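Local coordinates for protein geranyltranstransferase (IspA) (Helicobacter pylori, PDB 3LLW) that probably acts as a magnesium-dependent prenyltransferase of the FPP/GGPP synthase family, building isoprenoid chains, at residues Val44-Lys49 against Arg106-Leu111. Sequence-based numbering, arbitrary orientation.
Sequences VLNGGK and RNHPTL
Arg106 reaches from the turn of a small beta hairpin to the backbone of the 44-49 segment, at Asn46. Its NH1 donates a hydrogen bond to Asn46 O at 2.7 Å. The oxygen lies at the edge of the guanidinium, in its plane. The bond is bent, with an N-H...O angle of 135°, and NH1 sits above the carbonyl plane. The side chain runs out extended at chi2 and then bends at chi3 (68°), which swings NH1 toward Asn46 O and leaves a guanidinium face toward Gly47 O. That oxygen is 3.1 Å from NH1, but the angle is too poor for a hydrogen bond.

Beside this, the Asn46 side chain lies over one face of the His108 ring. Its CB makes a CH-pi contact, 4.3 Å from the ring centroid. OD1 stands above the same ring toward its rim, 3.4 Å from His108 ND1, and is not hydrogen-bonded to it. The two side chains cross at about a right angle, and with the planes 39° apart the amide is tilted rather than stacked flat on the ring.

Strand 108-109 pairs antiparallel with strand 104-105, and Val44 and Leu111 both pack on helices 73-94 and 117-137. A sulfate, probably from the crystallisation liquor, lies near Gly48. The contact thus joins the hairpin to the Asn46-Gly48 backbone at the surface through one charged donor on a neutral carbonyl, with dispersion between amide and imidazole beside it.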
loop_
_atom_site.group_PDB
_atom_site.type_symbol
_atom_site.label_atom_id
_atom_site.label_comp_id
_atom_site.label_asym_id
_atom_site.label_seq_id
_atom_site.Cartn_x
_atom_site.Cartn_y
_atom_site.Cartn_z
ATOM N N VAL A 44 -15.942 2.096 3.554
ATOM C CA VAL A 44 -16.137 1.320 2.320
ATOM C C VAL A 44 -17.618 0.950 2.219
ATOM O O VAL A 44 -18.212 1.027 1.142
ATOM C CB VAL A 44 -15.272 0.024 2.265
ATOM C CG1 VAL A 44 -15.298 -0.601 0.851
ATOM C CG2 VAL A 44 -13.851 0.312 2.688
ATOM N N LEU A 45 -18.205 0.570 3.356
ATOM C CA LEU A 45 -19.620 0.190 3.414
ATOM C C LEU A 45 -20.523 1.374 3.146
ATOM O O LEU A 45 -21.504 1.262 2.416
ATOM C CB LEU A 45 -19.976 -0.429 4.769
ATOM C CG LEU A 45 -19.357 -1.792 5.078
ATOM C CD1 LEU A 45 -19.642 -2.210 6.507
ATOM C CD2 LEU A 45 -19.844 -2.857 4.104
ATOM N N ASN A 46 -20.161 2.512 3.723
ATOM C CA ASN A 46 -20.981 3.713 3.682
ATOM C C ASN A 46 -20.757 4.548 2.425
ATOM O O ASN A 46 -21.439 5.550 2.221
ATOM C CB ASN A 46 -20.710 4.586 4.918
ATOM C CG ASN A 46 -21.390 4.069 6.190
ATOM O OD1 ASN A 46 -21.526 4.814 7.162
ATOM N ND2 ASN A 46 -21.808 2.803 6.193
ATOM N N GLY A 47 -19.799 4.160 1.588
ATOM C CA GLY A 47 -19.509 4.935 0.380
ATOM C C GLY A 47 -20.458 4.573 -0.746
ATOM O O GLY A 47 -21.633 4.260 -0.519
ATOM N N GLY A 48 -19.961 4.665 -1.972
ATOM C CA GLY A 48 -20.428 3.759 -3.007
ATOM C C GLY A 48 -21.465 4.026 -4.070
ATOM O O GLY A 48 -22.637 3.698 -3.898
ATOM N N LYS A 49 -21.017 4.574 -5.193
ATOM C CA LYS A 49 -21.694 4.341 -6.459
ATOM C C LYS A 49 -20.975 3.211 -7.204
ATOM O O LYS A 49 -21.526 2.639 -8.144
ATOM C CB LYS A 49 -21.787 5.622 -7.294
ATOM C CG LYS A 49 -23.139 6.334 -7.188
ATOM C CD LYS A 49 -24.031 6.025 -8.392
ATOM C CE LYS A 49 -25.458 5.683 -7.976
ATOM N NZ LYS A 49 -25.555 4.296 -7.414
ATOM N N ARG A 106 -21.172 11.823 2.237
ATOM C CA ARG A 106 -22.509 11.299 1.938
ATOM C C ARG A 106 -23.456 11.362 3.154
ATOM O O ARG A 106 -24.199 10.415 3.420
ATOM C CB ARG A 106 -22.426 9.868 1.391
ATOM C CG ARG A 106 -21.565 9.700 0.146
ATOM C CD ARG A 106 -21.638 8.256 -0.411
ATOM N NE ARG A 106 -22.962 7.919 -0.957
ATOM C CZ ARG A 106 -23.820 7.055 -0.406
ATOM N NH1 ARG A 106 -23.515 6.414 0.718
ATOM N NH2 ARG A 106 -24.993 6.827 -0.982
ATOM N N ASN A 107 -23.399 12.469 3.896
ATOM C CA ASN A 107 -24.200 12.684 5.118
ATOM C C ASN A 107 -23.972 11.652 6.258
ATOM O O ASN A 107 -24.831 11.470 7.145
ATOM C CB ASN A 107 -25.701 12.848 4.777
ATOM C CG ASN A 107 -26.432 13.761 5.758
ATOM O OD1 ASN A 107 -25.916 14.802 6.159
ATOM N ND2 ASN A 107 -27.641 13.364 6.149
ATOM N N HIS A 108 -22.811 10.992 6.219
ATOM C CA HIS A 108 -22.346 10.081 7.268
ATOM C C HIS A 108 -21.125 10.723 7.897
ATOM O O HIS A 108 -20.376 11.396 7.194
ATOM C CB HIS A 108 -21.917 8.739 6.676
ATOM C CG HIS A 108 -23.050 7.879 6.210
ATOM N ND1 HIS A 108 -23.881 7.207 7.081
ATOM C CD2 HIS A 108 -23.463 7.551 4.963
ATOM C CE1 HIS A 108 -24.771 6.516 6.389
ATOM N NE2 HIS A 108 -24.538 6.706 5.103
ATOM N N PRO A 109 -20.913 10.537 9.217
ATOM C CA PRO A 109 -19.669 11.069 9.804
ATOM C C PRO A 109 -18.416 10.439 9.189
ATOM O O PRO A 109 -18.392 9.234 8.915
ATOM C CB PRO A 109 -19.771 10.690 11.291
ATOM C CG PRO A 109 -21.218 10.388 11.534
ATOM C CD PRO A 109 -21.761 9.869 10.225
ATOM N N THR A 110 -17.403 11.266 8.953
ATOM C CA THR A 110 -16.088 10.776 8.560
ATOM C C THR A 110 -15.341 10.251 9.794
ATOM O O THR A 110 -15.727 10.549 10.936
ATOM C CB THR A 110 -15.267 11.869 7.873
ATOM O OG1 THR A 110 -15.256 13.028 8.702
ATOM C CG2 THR A 110 -15.871 12.220 6.517
ATOM N N LEU A 111 -14.274 9.483 9.562
ATOM C CA LEU A 111 -13.551 8.832 10.654
ATOM C C LEU A 111 -12.956 9.745 11.735
ATOM O O LEU A 111 -12.945 9.376 12.910
ATOM C CB LEU A 111 -12.485 7.882 10.111
ATOM C CG LEU A 111 -12.995 6.691 9.306
ATOM C CD1 LEU A 111 -11.844 6.001 8.578
ATOM C CD2 LEU A 111 -13.710 5.705 10.213
#